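PDB 3EFY: Cif (Cell cycle inhibiting factor) from Escherichia coli, which deamidates a glutamine side chain of host NEDD8, shutting down cullin-RING ubiquitin ligases and arresting the host cell cycle, its C-terminal catalytic part forming this chain. Local coordinates for residues K96-F99 / E100-M103; N174-I177 / I178-L181. One frame throughout, in Å; residues are numbered along the deposited sequence.

Contact 1. Residues K96-F99 / E100-M103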
loop_
_atom_site.group_PDB
_atom_site.type_symbol
_atom_site.label_atom_id
_atom_site.label_comp_id
_atom_site.label_asym_id
_atom_site.label_seq_id
_atom_site.Cartn_x
_atom_site.Cartn_y
_atom_site.Cartn_z
ATOM N N LYS A 96 23.217 -4.397 -8.660
ATOM C CA LYS A 96 22.107 -4.839 -7.803
ATOM C C LYS A 96 22.149 -4.190 -6.433
ATOM O O LYS A 96 23.210 -4.117 -5.813
ATOM C CB LYS A 96 22.106 -6.373 -7.559
ATOM C CG LYS A 96 20.867 -6.861 -6.804
ATOM C CD LYS A 96 20.713 -8.394 -6.710
ATOM C CE LYS A 96 19.626 -8.795 -5.691
ATOM N NZ LYS A 96 18.248 -8.445 -6.172
ATOM N N LEU A 97 20.983 -3.704 -5.997
ATOM C CA LEU A 97 20.804 -3.002 -4.732
ATOM C C LEU A 97 19.444 -3.274 -4.108
ATOM O O LEU A 97 18.410 -2.924 -4.690
ATOM C CB LEU A 97 20.963 -1.509 -4.994
ATOM C CG LEU A 97 20.710 -0.527 -3.857
ATOM C CD1 LEU A 97 21.803 -0.666 -2.750
ATOM C CD2 LEU A 97 20.783 0.896 -4.441
ATOM N N ARG A 98 19.418 -3.906 -2.943
ATOM C CA ARG A 98 18.176 -4.145 -2.233
ATOM C C ARG A 98 17.714 -2.861 -1.574
ATOM O O ARG A 98 18.538 -2.103 -1.025
ATOM C CB ARG A 98 18.312 -5.249 -1.199
ATOM C CG ARG A 98 18.679 -6.597 -1.854
ATOM C CD ARG A 98 18.972 -7.668 -0.793
ATOM N NE ARG A 98 17.826 -7.779 0.086
ATOM C CZ ARG A 98 17.777 -7.371 1.354
ATOM N NH1 ARG A 98 18.848 -6.842 1.959
ATOM N NH2 ARG A 98 16.637 -7.505 2.027
ATOM N N PHE A 99 16.414 -2.607 -1.609
ATOM C CA PHE A 99 15.850 -1.428 -0.933
ATOM C C PHE A 99 16.319 -1.374 0.520
ATOM O O PHE A 99 16.775 -0.342 0.979
ATOM C CB PHE A 99 14.300 -1.463 -0.974
ATOM C CG PHE A 99 13.627 -0.274 -0.375
ATOM C CD1 PHE A 99 13.642 0.959 -1.004
ATOM C CD2 PHE A 99 12.863 -0.404 0.788
ATOM C CE1 PHE A 99 12.967 2.007 -0.496
ATOM C CE2 PHE A 99 12.186 0.682 1.319
ATOM C CZ PHE A 99 12.254 1.907 0.667
ATOM N N GLU A 100 16.246 -2.520 1.210
ATOM C CA GLU A 100 16.657 -2.581 2.635
ATOM C C GLU A 100 18.081 -2.054 2.865
ATOM O O GLU A 100 18.334 -1.257 3.780
ATOM C CB GLU A 100 16.533 -4.026 3.149
ATOM C CG GLU A 100 16.947 -4.197 4.565
ATOM C CD GLU A 100 16.681 -5.591 5.091
ATOM O OE1 GLU A 100 16.487 -6.544 4.299
ATOM O OE2 GLU A 100 16.671 -5.715 6.319
ATOM N N ASP A 101 18.990 -2.462 1.996
ATOM C CA ASP A 101 20.399 -2.087 2.111
ATOM C C ASP A 101 20.620 -0.608 1.828
ATOM O O ASP A 101 21.272 0.090 2.611
ATOM C CB ASP A 101 21.239 -2.956 1.213
ATOM C CG ASP A 101 21.201 -4.428 1.626
ATOM O OD1 ASP A 101 21.017 -4.719 2.850
ATOM O OD2 ASP A 101 21.292 -5.287 0.718
ATOM N N TRP A 102 20.017 -0.104 0.740
ATOM C CA TRP A 102 20.102 1.307 0.422
ATOM C C TRP A 102 19.566 2.156 1.596
ATOM O O TRP A 102 20.186 3.166 2.001
ATOM C CB TRP A 102 19.331 1.599 -0.877
ATOM C CG TRP A 102 19.365 3.037 -1.275
ATOM C CD1 TRP A 102 18.336 3.941 -1.117
ATOM C CD2 TRP A 102 20.472 3.784 -1.802
ATOM N NE1 TRP A 102 18.735 5.167 -1.565
ATOM C CE2 TRP A 102 20.043 5.113 -1.977
ATOM C CE3 TRP A 102 21.798 3.475 -2.141
ATOM C CZ2 TRP A 102 20.896 6.102 -2.475
ATOM C CZ3 TRP A 102 22.611 4.432 -2.677
ATOM C CH2 TRP A 102 22.167 5.745 -2.856
ATOM N N MET A 103 18.399 1.789 2.114
ATOM C CA MET A 103 17.676 2.644 3.051
ATOM C C MET A 103 18.323 2.680 4.438
ATOM O O MET A 103 18.186 3.701 5.163
ATOM C CB MET A 103 16.214 2.267 3.155
ATOM C CG MET A 103 15.464 2.414 1.818
ATOM S SD MET A 103 15.329 4.155 1.311
ATOM C CE MET A 103 14.057 4.680 2.391
HETATM O O HOH W 1 21.864 -4.860 -1.742
#
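Arg98, the N-cap of helix 99-103, reaches over the first turn and meets two acids. Its NH2 forms a salt bridge with Glu100 OE1, nearly straight, though its 2.5 Å is doubtfully short, while NH1 reaches Asp101 OD2 in a salt bridge whose hydrogen bond is weak, at 3.2 Å. Both oxygens lie at the guanidinium edge, yet each carboxylate is turned steeply against it, by 63° for Glu100. A bend at chi3 (56°) brings the Arg98 head back over the turn. A water adds a second link, accepting from Arg98 N and donating to Asp101 OD2 at 2.6 Å. Backbone bonds Trp102 N to Arg98 O and Met103 N to Phe99 O close the turn. On another flank, Met103 CG sits over the centre of the Phe99 ring in a CH-pi contact, 3.4 Å from the centroid, with SD oblique to it: a Met-aromatic pair. Leu97 CD2 packs against Trp102 CE3 at 3.6 Å. The salt-bridge network thus sits at the N-terminal end of a short helix next to Gln86, assigned to the active site and touched by Leu97 and Trp102; Trp102 NE1 bonds Leu84 O on strand 81-85, and Phe99 rests on Thr13 and Ile17 of helix 10-22.

Contact 2. Residues N174-I177 / I178-L181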
loop_
_atom_site.group_PDB
_atom_site.type_symbol
_atom_site.label_atom_id
_atom_site.label_comp_id
_atom_site.label_asym_id
_atom_site.label_seq_id
_atom_site.Cartn_x
_atom_site.Cartn_y
_atom_site.Cartn_z
ATOM N N ASN A 174 0.889 5.737 6.702
ATOM C CA ASN A 174 1.081 4.597 5.814
ATOM C C ASN A 174 2.226 3.652 6.184
ATOM O O ASN A 174 2.151 2.458 5.928
ATOM C CB ASN A 174 1.195 5.059 4.351
ATOM C CG ASN A 174 -0.144 5.594 3.811
ATOM O OD1 ASN A 174 -1.215 5.216 4.297
ATOM N ND2 ASN A 174 -0.083 6.463 2.816
ATOM N N ILE A 175 3.271 4.185 6.808
ATOM C CA ILE A 175 4.369 3.329 7.276
ATOM C C ILE A 175 3.880 2.496 8.441
ATOM O O ILE A 175 4.181 1.327 8.510
ATOM C CB ILE A 175 5.594 4.120 7.667
ATOM C CG1 ILE A 175 6.255 4.720 6.419
ATOM C CG2 ILE A 175 6.620 3.201 8.406
ATOM C CD1 ILE A 175 7.280 5.797 6.720
ATOM N N GLU A 176 3.102 3.095 9.342
ATOM C CA GLU A 176 2.497 2.297 10.412
ATOM C C GLU A 176 1.635 1.160 9.861
ATOM O O GLU A 176 1.654 0.037 10.351
ATOM C CB GLU A 176 1.730 3.184 11.397
ATOM C CG GLU A 176 2.639 4.069 12.219
ATOM C CD GLU A 176 3.723 3.268 12.960
ATOM O OE1 GLU A 176 3.369 2.301 13.689
ATOM O OE2 GLU A 176 4.928 3.585 12.803
ATOM N N ILE A 177 0.861 1.444 8.811
ATOM C CA ILE A 177 0.058 0.420 8.195
ATOM C C ILE A 177 0.885 -0.697 7.580
ATOM O O ILE A 177 0.594 -1.883 7.808
ATOM C CB ILE A 177 -0.925 1.062 7.144
ATOM C CG1 ILE A 177 -1.943 1.983 7.819
ATOM C CG2 ILE A 177 -1.590 -0.031 6.340
ATOM C CD1 ILE A 177 -2.471 3.071 6.862
ATOM N N ILE A 178 1.931 -0.367 6.826
ATOM C CA ILE A 178 2.736 -1.404 6.194
ATOM C C ILE A 178 3.428 -2.314 7.244
ATOM O O ILE A 178 3.491 -3.530 7.039
ATOM C CB ILE A 178 3.672 -0.821 5.107
ATOM C CG1 ILE A 178 4.086 -1.889 4.091
ATOM C CG2 ILE A 178 4.857 -0.167 5.685
ATOM C CD1 ILE A 178 4.811 -1.295 2.849
ATOM N N LYS A 179 3.851 -1.736 8.358
ATOM C CA LYS A 179 4.534 -2.524 9.392
ATOM C C LYS A 179 3.525 -3.468 10.017
ATOM O O LYS A 179 3.825 -4.638 10.234
ATOM C CB LYS A 179 5.142 -1.630 10.471
ATOM C CG LYS A 179 6.286 -0.796 9.985
ATOM C CD LYS A 179 7.047 -0.142 11.138
ATOM C CE LYS A 179 6.304 1.002 11.724
ATOM N NZ LYS A 179 7.045 1.583 12.919
ATOM N N SER A 180 2.314 -2.953 10.232
ATOM C CA SER A 180 1.219 -3.785 10.792
ATOM C C SER A 180 0.874 -4.950 9.841
ATOM O O SER A 180 0.774 -6.128 10.239
ATOM C CB SER A 180 0.013 -2.916 11.131
ATOM O OG SER A 180 -0.978 -3.685 11.756
ATOM N N LEU A 181 0.694 -4.636 8.566
ATOM C CA LEU A 181 0.351 -5.637 7.600
ATOM C C LEU A 181 1.416 -6.719 7.510
ATOM O O LEU A 181 1.093 -7.909 7.481
ATOM C CB LEU A 181 0.138 -5.001 6.219
ATOM C CG LEU A 181 -1.102 -4.183 6.009
ATOM C CD1 LEU A 181 -1.012 -3.566 4.585
ATOM C CD2 LEU A 181 -2.296 -5.060 6.128
HETATM O O HOH W 2 6.944 4.097 11.548
#
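Glu176 and Lys179, three residues apart on helix 168-184, join through a salt bridge in which Lys179 NZ approaches Glu176 OE2 at 2.9 Å. The ammonium comes from the syn side of that oxygen, 26° out of the carboxylate plane. A water bridges the same pair, donating to OE2 and accepting from NZ. The Glu176 chain folds back at chi2 (-55°), and the lysine bends at chi3 to meet it; on the way Lys179 CG passes 3.3 Å from Ile175 O, and Lys179 CE lies 4.0 Å from Ile175 CG2. Beneath the charged pair runs the backbone, with four successive helical bonds, each N-H given to the carbonyl four residues earlier, from Ile178 N to Asn174 O through to Leu181 N to Ile177 O, the last 2.9 Å. Ile177 and Leu181 run alongside each other in the same direction, and Ile177 CG2 lies 4.0 Å from Leu181 CD1. Asn174 is tied to helix 10-22 and the residues just after it, its ND2 giving hydrogen bonds to Leu20 O and Asp23 O. The second subunit packs on the apolar side: Ile177 meets Val12, Leu181 meets Ile17 and Ile178 meets its counterpart Ile178, each partner in that other copy. The chemistry is that of an amphipathic interface helix, with an ion pair at the solvent edge and branched aliphatic side chains buried between subunits.

Contacts 1 and 2 illustrate how one local pattern, side chains three to five residues apart along a helix or at its N-terminal end, serves different places in a fold. Contact 1, partly buried, opens a short helix beside the assigned active site, and its apolar side is partly aromatic; contact 2, buried, lies within the long C-terminal helix, away from that site, and its apolar side is purely aliphatic. Each keeps salt bridges and a water toward the outside, a network of three residues in contact 1 and a single pair in contact 2. The centres are about 19 Å apart and the two contacts do not touch within the chain, but the dimer joins them: Phe99 packs on Ser180 of the second subunit.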